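Local coordinates for inactive glucansucrase (Lactobacillus reuteri, PDB 5JBD), which belongs to glycoside hydrolase family 70 as an inactive glucansucrase, with a TIM barrel at its core and a bound calcium ion, at residues 48-52 and 758-762; 259-264 and 276-280; 560-566 and 587-593. All blocks are in the same frame, centred on the assembly; numbering follows the deposited sequence. Where two conformers were deposited one is given.

Interaction 1 (48-52 and 758-762)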
ATOM      1  N   ASN A  48     -11.469  31.665  -0.791  1.00 34.01           N
ATOM      2  CA  ASN A  48     -10.413  31.617   0.198  1.00 34.98           C
ATOM      3  C   ASN A  48     -10.352  30.231   0.851  1.00 33.60           C
ATOM      4  O   ASN A  48     -11.295  29.438   0.764  1.00 33.22           O
ATOM      5  CB  ASN A  48     -10.632  32.700   1.250  1.00 36.98           C
ATOM      6  CG  ASN A  48     -11.832  32.410   2.119  1.00 38.44           C
ATOM      7  OD1 ASN A  48     -11.696  31.912   3.235  1.00 39.32           O
ATOM      8  ND2 ASN A  48     -13.020  32.642   1.582  1.00 40.43           N
ATOM      9  N   ILE A  49      -9.230  29.967   1.497  1.00 33.04           N
ATOM     10  CA  ILE A  49      -8.944  28.668   2.124  1.00 31.68           C
ATOM     11  C   ILE A  49      -8.554  28.974   3.560  1.00 31.29           C
ATOM     12  O   ILE A  49      -7.484  29.497   3.806  1.00 30.76           O
ATOM     13  CB  ILE A  49      -7.821  27.912   1.383  1.00 31.62           C
ATOM     14  CG1 ILE A  49      -8.180  27.753  -0.107  1.00 31.24           C
ATOM     15  CG2 ILE A  49      -7.600  26.535   2.024  1.00 31.58           C
ATOM     16  CD1 ILE A  49      -7.088  27.159  -0.968  1.00 32.07           C
ATOM     17  N   ASP A  50      -9.478  28.726   4.485  1.00 33.20           N
ATOM     18  CA  ASP A  50      -9.342  29.144   5.884  1.00 34.95           C
ATOM     19  C   ASP A  50      -8.884  30.608   6.066  1.00 35.58           C
ATOM     20  O   ASP A  50      -8.046  30.905   6.914  1.00 36.99           O
ATOM     21  CB  ASP A  50      -8.384  28.184   6.610  1.00 35.88           C
ATOM     22  CG  ASP A  50      -8.824  26.735   6.514  1.00 36.26           C
ATOM     23  OD1 ASP A  50      -9.906  26.412   7.044  1.00 39.32           O
ATOM     24  OD2 ASP A  50      -8.108  25.920   5.899  1.00 35.32           O
ATOM     25  N   GLY A  51      -9.434  31.512   5.253  1.00 35.76           N
ATOM     26  CA  GLY A  51      -9.095  32.956   5.293  1.00 34.92           C
ATOM     27  C   GLY A  51      -7.998  33.400   4.325  1.00 33.91           C
ATOM     28  O   GLY A  51      -7.930  34.578   3.958  1.00 32.93           O
ATOM     29  N   TYR A  52      -7.138  32.469   3.910  1.00 31.89           N
ATOM     30  CA  TYR A  52      -5.995  32.785   3.048  1.00 32.14           C
ATOM     31  C   TYR A  52      -6.422  32.760   1.586  1.00 31.12           C
ATOM     32  O   TYR A  52      -7.406  32.111   1.238  1.00 31.14           O
ATOM     33  CB  TYR A  52      -4.831  31.803   3.329  1.00 31.91           C
ATOM     34  CG  TYR A  52      -4.398  31.899   4.772  1.00 32.58           C
ATOM     35  CD1 TYR A  52      -3.544  32.926   5.190  1.00 33.69           C
ATOM     36  CD2 TYR A  52      -4.918  31.036   5.738  1.00 32.40           C
ATOM     37  CE1 TYR A  52      -3.190  33.065   6.518  1.00 33.83           C
ATOM     38  CE2 TYR A  52      -4.565  31.165   7.075  1.00 33.27           C
ATOM     39  CZ  TYR A  52      -3.697  32.179   7.459  1.00 33.74           C
ATOM     40  OH  TYR A  52      -3.346  32.316   8.775  1.00 34.74           O
ATOM     41  N   GLY A 758     -11.164  18.189  -0.206  1.00 31.63           N
ATOM     42  CA  GLY A 758     -11.149  19.462   0.518  1.00 31.90           C
ATOM     43  C   GLY A 758      -9.753  19.970   0.849  1.00 30.53           C
ATOM     44  O   GLY A 758      -8.969  19.263   1.489  1.00 28.68           O
ATOM     45  N   GLN A 759      -9.452  21.196   0.418  1.00 29.42           N
ATOM     46  CA  GLN A 759      -8.195  21.860   0.750  1.00 29.20           C
ATOM     47  C   GLN A 759      -8.272  22.572   2.093  1.00 30.75           C
ATOM     48  O   GLN A 759      -9.349  23.027   2.526  1.00 29.91           O
ATOM     49  CB  GLN A 759      -7.785  22.876  -0.311  1.00 30.34           C
ATOM     50  CG  GLN A 759      -7.178  22.253  -1.547  1.00 30.11           C
ATOM     51  CD  GLN A 759      -6.871  23.273  -2.628  1.00 32.00           C
ATOM     52  OE1 GLN A 759      -7.777  23.769  -3.300  1.00 31.19           O
ATOM     53  NE2 GLN A 759      -5.594  23.603  -2.791  1.00 32.39           N
ATOM     54  N   GLU A 760      -7.110  22.664   2.734  1.00 30.64           N
ATOM     55  CA  GLU A 760      -6.966  23.277   4.039  1.00 32.10           C
ATOM     56  C   GLU A 760      -5.636  24.021   4.073  1.00 32.06           C
ATOM     57  O   GLU A 760      -4.645  23.537   3.532  1.00 33.30           O
ATOM     58  CB  GLU A 760      -7.006  22.192   5.119  1.00 32.49           C
ATOM     59  CG  GLU A 760      -7.125  22.705   6.552  1.00 33.64           C
ATOM     60  CD  GLU A 760      -7.152  21.599   7.596  1.00 33.38           C
ATOM     61  OE1 GLU A 760      -7.089  20.389   7.243  1.00 32.16           O
ATOM     62  OE2 GLU A 760      -7.224  21.949   8.794  1.00 36.46           O
ATOM     63  N   ALA A 761      -5.614  25.200   4.693  1.00 31.60           N
ATOM     64  CA  ALA A 761      -4.357  25.908   4.905  1.00 31.40           C
ATOM     65  C   ALA A 761      -3.648  25.246   6.079  1.00 30.82           C
ATOM     66  O   ALA A 761      -4.141  25.267   7.211  1.00 31.42           O
ATOM     67  CB  ALA A 761      -4.574  27.392   5.164  1.00 32.31           C
ATOM     68  N   VAL A 762      -2.507  24.640   5.792  1.00 29.63           N
ATOM     69  CA  VAL A 762      -1.657  24.029   6.826  1.00 29.07           C
ATOM     70  C   VAL A 762      -0.284  24.681   6.788  1.00 29.13           C
ATOM     71  O   VAL A 762       0.129  25.178   5.742  1.00 30.07           O
ATOM     72  CB  VAL A 762      -1.515  22.502   6.630  1.00 27.75           C
ATOM     73  CG1 VAL A 762      -2.797  21.804   7.035  1.00 28.04           C
ATOM     74  CG2 VAL A 762      -1.149  22.137   5.197  1.00 27.57           C
TER
HETATM   75  O   HOH W   1     -10.545  24.040   5.122  1.00 40.56           O

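Interaction 2 (259-264 and 276-280)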
ATOM      1  N   GLU A 259     -12.013  -1.331  13.177  1.00 23.74           N
ATOM      2  CA  GLU A 259     -11.780  -2.770  13.346  1.00 23.84           C
ATOM      3  C   GLU A 259     -13.058  -3.505  13.735  1.00 24.04           C
ATOM      4  O   GLU A 259     -13.383  -4.541  13.149  1.00 23.28           O
ATOM      5  CB  GLU A 259     -10.673  -3.001  14.373  1.00 24.67           C
ATOM      6  CG  GLU A 259      -9.297  -2.548  13.880  1.00 23.68           C
ATOM      7  CD  GLU A 259      -8.334  -2.170  14.989  1.00 24.73           C
ATOM      8  OE1 GLU A 259      -8.551  -2.591  16.144  1.00 27.05           O
ATOM      9  OE2 GLU A 259      -7.367  -1.420  14.711  1.00 23.67           O
ATOM     10  N   TYR A 260     -13.816  -2.923  14.672  1.00 23.89           N
ATOM     11  CA  TYR A 260     -15.081  -3.502  15.102  1.00 24.55           C
ATOM     12  C   TYR A 260     -16.063  -3.602  13.918  1.00 24.34           C
ATOM     13  O   TYR A 260     -16.754  -4.614  13.757  1.00 24.91           O
ATOM     14  CB  TYR A 260     -15.690  -2.701  16.272  1.00 24.95           C
ATOM     15  CG  TYR A 260     -17.021  -3.251  16.738  1.00 26.05           C
ATOM     16  CD1 TYR A 260     -17.091  -4.368  17.574  1.00 26.46           C
ATOM     17  CD2 TYR A 260     -18.216  -2.687  16.297  1.00 27.07           C
ATOM     18  CE1 TYR A 260     -18.313  -4.894  17.967  1.00 27.15           C
ATOM     19  CE2 TYR A 260     -19.442  -3.195  16.693  1.00 27.91           C
ATOM     20  CZ  TYR A 260     -19.490  -4.287  17.521  1.00 27.98           C
ATOM     21  OH  TYR A 260     -20.722  -4.770  17.894  1.00 29.18           O
ATOM     22  N   PHE A 261     -16.094  -2.565  13.086  1.00 24.62           N
ATOM     23  CA  PHE A 261     -16.943  -2.531  11.884  1.00 25.48           C
ATOM     24  C   PHE A 261     -16.607  -3.660  10.917  1.00 25.82           C
ATOM     25  O   PHE A 261     -17.479  -4.422  10.492  1.00 26.07           O
ATOM     26  CB  PHE A 261     -16.776  -1.168  11.197  1.00 25.91           C
ATOM     27  CG  PHE A 261     -17.494  -1.025   9.879  1.00 26.49           C
ATOM     28  CD1 PHE A 261     -18.855  -0.753   9.834  1.00 26.52           C
ATOM     29  CD2 PHE A 261     -16.787  -1.093   8.678  1.00 26.79           C
ATOM     30  CE1 PHE A 261     -19.512  -0.586   8.617  1.00 27.88           C
ATOM     31  CE2 PHE A 261     -17.435  -0.918   7.463  1.00 27.08           C
ATOM     32  CZ  PHE A 261     -18.802  -0.674   7.431  1.00 27.13           C
ATOM     33  N   LEU A 262     -15.328  -3.786  10.596  1.00 26.11           N
ATOM     34  CA  LEU A 262     -14.880  -4.817   9.655  1.00 25.01           C
ATOM     35  C   LEU A 262     -15.109  -6.236  10.195  1.00 25.20           C
ATOM     36  O   LEU A 262     -15.507  -7.123   9.443  1.00 24.91           O
ATOM     37  CB  LEU A 262     -13.422  -4.594   9.270  1.00 24.50           C
ATOM     38  CG  LEU A 262     -13.169  -3.311   8.464  1.00 23.53           C
ATOM     39  CD1 LEU A 262     -11.689  -3.041   8.399  1.00 23.63           C
ATOM     40  CD2 LEU A 262     -13.776  -3.378   7.062  1.00 23.76           C
ATOM     41  N   LEU A 263     -14.934  -6.418  11.503  1.00 25.11           N
ATOM     42  CA  LEU A 263     -15.138  -7.720  12.147  1.00 25.29           C
ATOM     43  C   LEU A 263     -16.610  -8.115  12.273  1.00 26.01           C
ATOM     44  O   LEU A 263     -16.901  -9.266  12.623  1.00 25.94           O
ATOM     45  CB  LEU A 263     -14.469  -7.762  13.536  1.00 25.69           C
ATOM     46  CG  LEU A 263     -12.934  -7.713  13.602  1.00 24.18           C
ATOM     47  CD1 LEU A 263     -12.462  -7.335  15.006  1.00 24.88           C
ATOM     48  CD2 LEU A 263     -12.282  -9.025  13.175  1.00 24.89           C
ATOM     49  N   ASN A 264     -17.523  -7.172  11.995  1.00 25.58           N
ATOM     50  CA  ASN A 264     -18.959  -7.409  11.986  1.00 26.44           C
ATOM     51  C   ASN A 264     -19.649  -6.829  10.728  1.00 26.89           C
ATOM     52  O   ASN A 264     -20.841  -6.512  10.769  1.00 25.80           O
ATOM     53  CB  ASN A 264     -19.559  -6.783  13.254  1.00 26.94           C
ATOM     54  CG  ASN A 264     -19.100  -7.489  14.507  1.00 25.91           C
ATOM     55  OD1 ASN A 264     -19.608  -8.546  14.842  1.00 26.57           O
ATOM     56  ND2 ASN A 264     -18.117  -6.928  15.178  1.00 25.57           N
ATOM     57  N   ASN A 276     -18.764 -11.404   7.655  0.50 25.92           N
ATOM     58  CA  ASN A 276     -17.960 -10.660   8.602  0.50 25.41           C
ATOM     59  C   ASN A 276     -16.510 -11.144   8.529  0.50 25.33           C
ATOM     60  O   ASN A 276     -16.271 -12.352   8.491  0.50 24.11           O
ATOM     61  CB  ASN A 276     -18.527 -10.922  10.011  0.50 26.32           C
ATOM     62  CG  ASN A 276     -20.061 -10.744  10.093  0.50 26.73           C
ATOM     63  OD1 ASN A 276     -20.601  -9.662   9.870  0.50 25.65           O
ATOM     64  ND2 ASN A 276     -20.761 -11.825  10.424  0.50 27.23           N
ATOM     65  N   PHE A 277     -15.548 -10.218   8.500  1.00 24.55           N
ATOM     66  CA  PHE A 277     -14.144 -10.593   8.526  1.00 24.43           C
ATOM     67  C   PHE A 277     -13.781 -11.218   9.894  1.00 24.30           C
ATOM     68  O   PHE A 277     -14.362 -10.850  10.926  1.00 24.07           O
ATOM     69  CB  PHE A 277     -13.250  -9.395   8.206  1.00 23.38           C
ATOM     70  CG  PHE A 277     -13.336  -8.942   6.772  1.00 24.09           C
ATOM     71  CD1 PHE A 277     -12.775  -9.708   5.752  1.00 24.11           C
ATOM     72  CD2 PHE A 277     -13.967  -7.754   6.430  1.00 24.76           C
ATOM     73  CE1 PHE A 277     -12.855  -9.294   4.421  1.00 24.35           C
ATOM     74  CE2 PHE A 277     -14.047  -7.336   5.107  1.00 24.48           C
ATOM     75  CZ  PHE A 277     -13.489  -8.105   4.099  1.00 24.95           C
ATOM     76  N   ASP A 278     -12.844 -12.166   9.864  1.00 23.59           N
ATOM     77  CA  ASP A 278     -12.381 -12.917  11.027  1.00 24.10           C
ATOM     78  C   ASP A 278     -11.103 -12.344  11.636  1.00 23.82           C
ATOM     79  O   ASP A 278     -10.805 -12.584  12.815  1.00 23.67           O
ATOM     80  CB  ASP A 278     -12.130 -14.365  10.628  1.00 24.29           C
ATOM     81  CG  ASP A 278     -13.378 -15.035  10.100  1.00 25.20           C
ATOM     82  OD1 ASP A 278     -14.305 -15.284  10.907  1.00 24.13           O
ATOM     83  OD2 ASP A 278     -13.455 -15.268   8.866  1.00 25.14           O
ATOM     84  N   GLY A 279     -10.340 -11.613  10.836  1.00 23.07           N
ATOM     85  CA  GLY A 279      -9.086 -11.041  11.285  1.00 22.85           C
ATOM     86  C   GLY A 279      -8.515 -10.107  10.250  1.00 22.24           C
ATOM     87  O   GLY A 279      -9.206  -9.771   9.278  1.00 21.99           O
ATOM     88  N   PHE A 280      -7.267  -9.685  10.457  1.00 21.03           N
ATOM     89  CA  PHE A 280      -6.641  -8.671   9.607  1.00 22.48           C
ATOM     90  C   PHE A 280      -5.271  -9.022   9.061  1.00 22.72           C
ATOM     91  O   PHE A 280      -4.452  -9.680   9.726  1.00 22.15           O
ATOM     92  CB  PHE A 280      -6.515  -7.362  10.379  1.00 24.02           C
ATOM     93  CG  PHE A 280      -7.824  -6.839  10.874  1.00 24.33           C
ATOM     94  CD1 PHE A 280      -8.771  -6.351   9.970  1.00 25.06           C
ATOM     95  CD2 PHE A 280      -8.131  -6.837  12.230  1.00 23.92           C
ATOM     96  CE1 PHE A 280      -9.990  -5.866  10.413  1.00 24.41           C
ATOM     97  CE2 PHE A 280      -9.355  -6.348  12.675  1.00 24.84           C
ATOM     98  CZ  PHE A 280     -10.283  -5.863  11.772  1.00 23.74           C
TER

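Interaction 3 (560-566 and 587-593)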
ATOM      1  N   HIS A 560       9.953 -44.462   8.920  1.00 27.21           N
ATOM      2  CA  HIS A 560       9.666 -44.726   7.524  1.00 26.61           C
ATOM      3  C   HIS A 560      10.607 -45.732   6.847  1.00 26.91           C
ATOM      4  O   HIS A 560      10.970 -45.565   5.681  1.00 26.47           O
ATOM      5  CB  HIS A 560       9.672 -43.395   6.787  1.00 28.41           C
ATOM      6  CG  HIS A 560       8.687 -42.415   7.345  1.00 27.38           C
ATOM      7  ND1 HIS A 560       7.331 -42.561   7.173  1.00 28.31           N
ATOM      8  CD2 HIS A 560       8.856 -41.318   8.115  1.00 28.00           C
ATOM      9  CE1 HIS A 560       6.705 -41.578   7.796  1.00 28.64           C
ATOM     10  NE2 HIS A 560       7.609 -40.808   8.375  1.00 27.31           N
ATOM     11  N   ALA A 561      10.944 -46.797   7.567  1.00 29.28           N
ATOM     12  CA  ALA A 561      11.756 -47.902   7.019  1.00 29.76           C
ATOM     13  C   ALA A 561      10.874 -48.824   6.196  1.00 31.11           C
ATOM     14  O   ALA A 561       9.687 -48.985   6.487  1.00 30.14           O
ATOM     15  CB  ALA A 561      12.440 -48.680   8.132  1.00 30.75           C
ATOM     16  N   ASN A 562      11.449 -49.399   5.140  1.00 33.61           N
ATOM     17  CA  ASN A 562      10.758 -50.370   4.287  1.00 34.27           C
ATOM     18  C   ASN A 562       9.410 -49.826   3.812  1.00 33.80           C
ATOM     19  O   ASN A 562       8.373 -50.490   3.929  1.00 33.57           O
ATOM     20  CB  ASN A 562      10.593 -51.708   5.027  1.00 35.76           C
ATOM     21  CG  ASN A 562      11.921 -52.262   5.553  1.00 37.42           C
ATOM     22  OD1 ASN A 562      12.070 -52.516   6.752  1.00 37.83           O
ATOM     23  ND2 ASN A 562      12.893 -52.419   4.664  1.00 36.28           N
ATOM     24  N   GLN A 563       9.444 -48.611   3.273  1.00 31.92           N
ATOM     25  CA  GLN A 563       8.226 -47.898   2.911  1.00 30.48           C
ATOM     26  C   GLN A 563       8.245 -47.377   1.488  1.00 30.22           C
ATOM     27  O   GLN A 563       9.254 -46.846   1.027  1.00 28.54           O
ATOM     28  CB  GLN A 563       7.988 -46.744   3.882  1.00 29.86           C
ATOM     29  CG  GLN A 563       6.638 -46.076   3.660  1.00 28.65           C
ATOM     30  CD  GLN A 563       6.229 -45.134   4.768  1.00 28.31           C
ATOM     31  OE1 GLN A 563       6.987 -44.857   5.698  1.00 26.76           O
ATOM     32  NE2 GLN A 563       5.003 -44.619   4.661  1.00 28.40           N
ATOM     33  N   GLN A 564       7.097 -47.504   0.817  1.00 30.61           N
ATOM     34  CA  GLN A 564       6.923 -47.046  -0.562  1.00 30.75           C
ATOM     35  C   GLN A 564       6.608 -45.559  -0.616  1.00 29.27           C
ATOM     36  O   GLN A 564       5.734 -45.084   0.112  1.00 29.62           O
ATOM     37  CB  GLN A 564       5.778 -47.803  -1.223  1.00 31.99           C
ATOM     38  CG  GLN A 564       5.984 -49.306  -1.232  1.00 34.29           C
ATOM     39  CD  GLN A 564       5.015 -50.015  -2.143  1.00 35.87           C
ATOM     40  OE1 GLN A 564       3.920 -49.524  -2.427  1.00 38.66           O
ATOM     41  NE2 GLN A 564       5.434 -51.159  -2.646  1.00 38.09           N
ATOM     42  N   TYR A 565       7.323 -44.841  -1.483  1.00 28.58           N
ATOM     43  CA  TYR A 565       7.124 -43.407  -1.716  1.00 28.70           C
ATOM     44  C   TYR A 565       6.752 -43.150  -3.168  1.00 30.92           C
ATOM     45  O   TYR A 565       7.303 -43.774  -4.081  1.00 30.79           O
ATOM     46  CB  TYR A 565       8.385 -42.621  -1.315  1.00 28.54           C
ATOM     47  CG  TYR A 565       8.439 -42.420   0.167  1.00 26.88           C
ATOM     48  CD1 TYR A 565       8.905 -43.417   1.002  1.00 26.62           C
ATOM     49  CD2 TYR A 565       7.918 -41.258   0.741  1.00 26.15           C
ATOM     50  CE1 TYR A 565       8.914 -43.254   2.367  1.00 26.76           C
ATOM     51  CE2 TYR A 565       7.912 -41.080   2.109  1.00 26.08           C
ATOM     52  CZ  TYR A 565       8.408 -42.078   2.917  1.00 26.00           C
ATOM     53  OH  TYR A 565       8.417 -41.904   4.265  1.00 26.87           O
ATOM     54  N   ARG A 566       5.806 -42.241  -3.370  1.00 29.80           N
ATOM     55  CA  ARG A 566       5.364 -41.855  -4.692  1.00 32.60           C
ATOM     56  C   ARG A 566       6.158 -40.653  -5.186  1.00 30.01           C
ATOM     57  O   ARG A 566       6.399 -39.700  -4.439  1.00 30.60           O
ATOM     58  CB  ARG A 566       3.861 -41.501  -4.663  1.00 37.07           C
ATOM     59  CG  ARG A 566       3.292 -41.177  -6.039  1.00 42.40           C
ATOM     60  CD  ARG A 566       1.771 -41.218  -6.057  1.00 47.59           C
ATOM     61  NE  ARG A 566       1.156 -40.063  -5.385  1.00 49.14           N
ATOM     62  CZ  ARG A 566       0.732 -38.936  -5.977  1.00 55.00           C
ATOM     63  NH1 ARG A 566       0.853 -38.733  -7.293  1.00 59.86           N
ATOM     64  NH2 ARG A 566       0.171 -37.981  -5.236  1.00 53.70           N
ATOM     65  N   ALA A 587       7.945 -44.222 -10.850  1.00 38.45           N
ATOM     66  CA  ALA A 587       6.752 -43.728 -10.137  1.00 38.76           C
ATOM     67  C   ALA A 587       6.781 -43.985  -8.628  1.00 37.07           C
ATOM     68  O   ALA A 587       6.214 -43.210  -7.850  1.00 35.09           O
ATOM     69  CB  ALA A 587       5.492 -44.344 -10.739  1.00 39.22           C
ATOM     70  N   ILE A 588       7.405 -45.097  -8.238  1.00 37.38           N
ATOM     71  CA  ILE A 588       7.509 -45.520  -6.837  1.00 38.12           C
ATOM     72  C   ILE A 588       8.952 -45.952  -6.530  1.00 37.98           C
ATOM     73  O   ILE A 588       9.565 -46.668  -7.327  1.00 35.14           O
ATOM     74  CB  ILE A 588       6.512 -46.671  -6.507  1.00 39.31           C
ATOM     75  CG1 ILE A 588       5.058 -46.157  -6.581  1.00 43.78           C
ATOM     76  CG2 ILE A 588       6.775 -47.272  -5.121  1.00 38.98           C
ATOM     77  CD1 ILE A 588       4.023 -47.247  -6.746  1.00 46.20           C
ATOM     78  N   LEU A 589       9.471 -45.511  -5.379  1.00 34.94           N
ATOM     79  CA  LEU A 589      10.738 -45.991  -4.822  1.00 34.88           C
ATOM     80  C   LEU A 589      10.470 -46.402  -3.390  1.00 34.34           C
ATOM     81  O   LEU A 589       9.524 -45.895  -2.757  1.00 36.97           O
ATOM     82  CB  LEU A 589      11.811 -44.895  -4.859  1.00 35.11           C
ATOM     83  CG  LEU A 589      12.356 -44.494  -6.230  1.00 35.30           C
ATOM     84  CD1 LEU A 589      13.291 -43.295  -6.100  1.00 35.08           C
ATOM     85  CD2 LEU A 589      13.065 -45.674  -6.881  1.00 36.98           C
ATOM     86  N   THR A 590      11.300 -47.297  -2.869  1.00 31.22           N
ATOM     87  CA  THR A 590      11.107 -47.851  -1.528  1.00 31.12           C
ATOM     88  C   THR A 590      12.327 -47.596  -0.661  1.00 32.01           C
ATOM     89  O   THR A 590      13.468 -47.815  -1.106  1.00 31.42           O
ATOM     90  CB  THR A 590      10.823 -49.364  -1.591  1.00 31.24           C
ATOM     91  OG1 THR A 590       9.726 -49.596  -2.456  1.00 30.69           O
ATOM     92  CG2 THR A 590      10.480 -49.936  -0.225  1.00 31.85           C
ATOM     93  N   THR A 591      12.097 -47.146   0.575  1.00 29.43           N
ATOM     94  CA  THR A 591      13.188 -46.942   1.534  1.00 30.61           C
ATOM     95  C   THR A 591      13.807 -48.264   1.993  1.00 31.43           C
ATOM     96  O   THR A 591      13.136 -49.299   2.001  1.00 30.97           O
ATOM     97  CB  THR A 591      12.749 -46.183   2.814  1.00 29.63           C
ATOM     98  OG1 THR A 591      11.671 -46.878   3.468  1.00 29.21           O
ATOM     99  CG2 THR A 591      12.343 -44.757   2.472  1.00 28.76           C
ATOM    100  N   ASP A 592      15.068 -48.198   2.410  1.00 32.30           N
ATOM    101  CA  ASP A 592      15.753 -49.364   2.980  1.00 34.86           C
ATOM    102  C   ASP A 592      15.318 -49.567   4.434  1.00 34.95           C
ATOM    103  O   ASP A 592      14.436 -48.852   4.942  1.00 31.18           O
ATOM    104  CB  ASP A 592      17.289 -49.265   2.804  1.00 34.57           C
ATOM    105  CG  ASP A 592      17.943 -48.190   3.679  1.00 34.44           C
ATOM    106  OD1 ASP A 592      17.304 -47.603   4.594  1.00 29.07           O
ATOM    107  OD2 ASP A 592      19.143 -47.957   3.439  1.00 33.39           O
ATOM    108  N   SER A 593      15.936 -50.525   5.116  1.00 32.40           N
ATOM    109  CA  SER A 593      15.505 -50.884   6.465  1.00 33.85           C
ATOM    110  C   SER A 593      15.862 -49.838   7.525  1.00 33.16           C
ATOM    111  O   SER A 593      15.498 -50.001   8.690  1.00 30.84           O
ATOM    112  CB  SER A 593      16.077 -52.256   6.846  1.00 37.20           C
ATOM    113  OG  SER A 593      17.491 -52.185   6.912  1.00 38.28           O
TER

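Interaction 1 (48-52 and 758-762)
The Tyr52 ring meets Ala761 obliquely, its CD2 lying 3.7 Å from the methyl CB of Ala761; Tyr864 adds an edge-to-face contact to the same ring, and Tyr52 OH bonds to the backbone O of Asn208. The second flat group, the Asp50 carboxylate, points one oxygen at the strand: Ala761 N donates to Asp50 OD2 nearly along the C-O axis, at 2.9 Å and 164°. Its plane is turned 58° from that of Glu760, whose CG passes 3.4 Å from Asp50 OD2. A water within hydrogen-bonding distance of Asp50 OD1 and Gln759 O bridges the turn and the strand. Ile49, with CG2 anti to its backbone nitrogen, sets that methyl 3.6 Å from Ala761 N, beside the bond. Asp50 and Gly51 are the central residues of a type I' turn, which docks onto strand 758-767; its Ile49 and Tyr52 side chains also reach Phe787 and Ile785 of strand 784-791. Just before the turn, Asn48 OD1 accepts from Gly51 N, an Asx motif that braces it. A carboxylate thus takes the backbone N-H of a buried strand residue. The nearby Glu760 OE2, 5.0 Å from Asp50 OD2, may raise the proton affinity of the pair, although Glu760 OE1 is held by Thr790 OG1 and Ala838 N.

Interaction 2 (259-264 and 276-280)
Phe280 pushes its ring, edge first, into a hollow formed by Glu259, Leu262 and Leu263 on the last turn of helix 249-263. The contact belongs to the TIM barrel, circularly permuted in this family, and joins that helix end to the start of the parallel strand 279-282. On one side of the hollow Leu262 CB lies at the ring edge, 3.8 Å from Phe280 CE1. At its floor the backbone carbonyl of Glu259 lies near the ring plane, with its O 3.6 Å from Phe280 CZ. Leu263 supplies the other wall: its CG sits 3.7 Å from Phe280 CZ, approaching obliquely, and its chain crosses that of the phenylalanine at about a right angle. The side-chain carbons CB and CG of Glu259 complete the rim near CE2. Ile748 of the neighbouring strand 743-748 also touches Phe280.

Leu263 is in turn a bump for the incoming chain. With CG anti to its carbonyl carbon (chi1 -67°), its branch is carried to that chain, where CD2 rests 3.6 Å from Phe277 O and also lies against the Asp278-Gly279 peptide. Phe277 occupies the next position along, its ring edge-on to Leu262 O, and the side chain also touches Leu730 and Ile734 of helix 727-739. The same carbonyl accepts from Phe277 N at 3.2 Å with a bent angle of 145°, the donor tilted slightly from the carbonyl plane; it is the sole direct hydrogen bond between 259-264 and 276-280. Beside it, Leu263 CA makes a CA-H...O contact of 3.4 Å to Phe277 O.

Interaction 3 (560-566 and 587-593)
Thr591 OG1 is gripped from two sides by the 560-566 backbone: it donates to His560 O at 2.7 Å and accepts from Gln563 N at 2.8 Å (153°). The threonine reaches both because its hydroxyl stands between the backbone N and the carbonyl carbon, chi1 57°. This crosslink closes one end of an antiparallel strand pair in the antiparallel beta domain, probably domain C, that accompanies the barrel in glucansucrases. Next to it, Thr591 N bonds to Gln563 O at 2.9 Å, while Asn562 N reaches Asp592 O at 3.0 Å from well above the carbonyl plane, 52° out of it. Regular pairing follows along the strands, where Tyr565 and Leu589 form the hydrogen-bonded pair; Tyr565 N meets Leu589 O at 2.8 Å, and Leu589 N answers to Tyr565 O.

The loop has its own brace. Gln563 extends so that OE1 accepts a hydrogen bond from His560 ND1 at 2.8 Å, within the ring plane of the histidine, while its NE2 bonds to Arg533 O and His560 NE2 to Tyr516 O.

Packing differs between the two faces. Tyr565 and Leu589 turn inward on Trp616 of strand 612-618, and the Tyr565 ring meets Thr591 obliquely, CE1 lying 3.7 Å from CG2 of the threonine. The other face, carrying Gln564, Arg566, Ile588 and Thr590, is exposed; there Gln564 and Thr590 run side by side in the same direction, and Gln564 CB touches Ile588 CG2 at 4.1 Å.

From the N terminus, the chain first passes the turn 48-52, whose partner strand 758-762 comes only some 700 residues later, so interaction 1 closes a very long loop that contains both other contacts. Within it, interaction 2 closes a short connection between a helix end and a barrel strand, and interaction 3 later closes another, between strands of the beta domain; these two follow in series and none cross. Interaction 1 ties the N-terminal part to the antiparallel sheet of strand 758-767. Interactions 1 and 3 lie on opposite sides of the chain's centre, their centres about 76 Å apart, with interaction 2 about 36 Å from the first and 47 Å from the third.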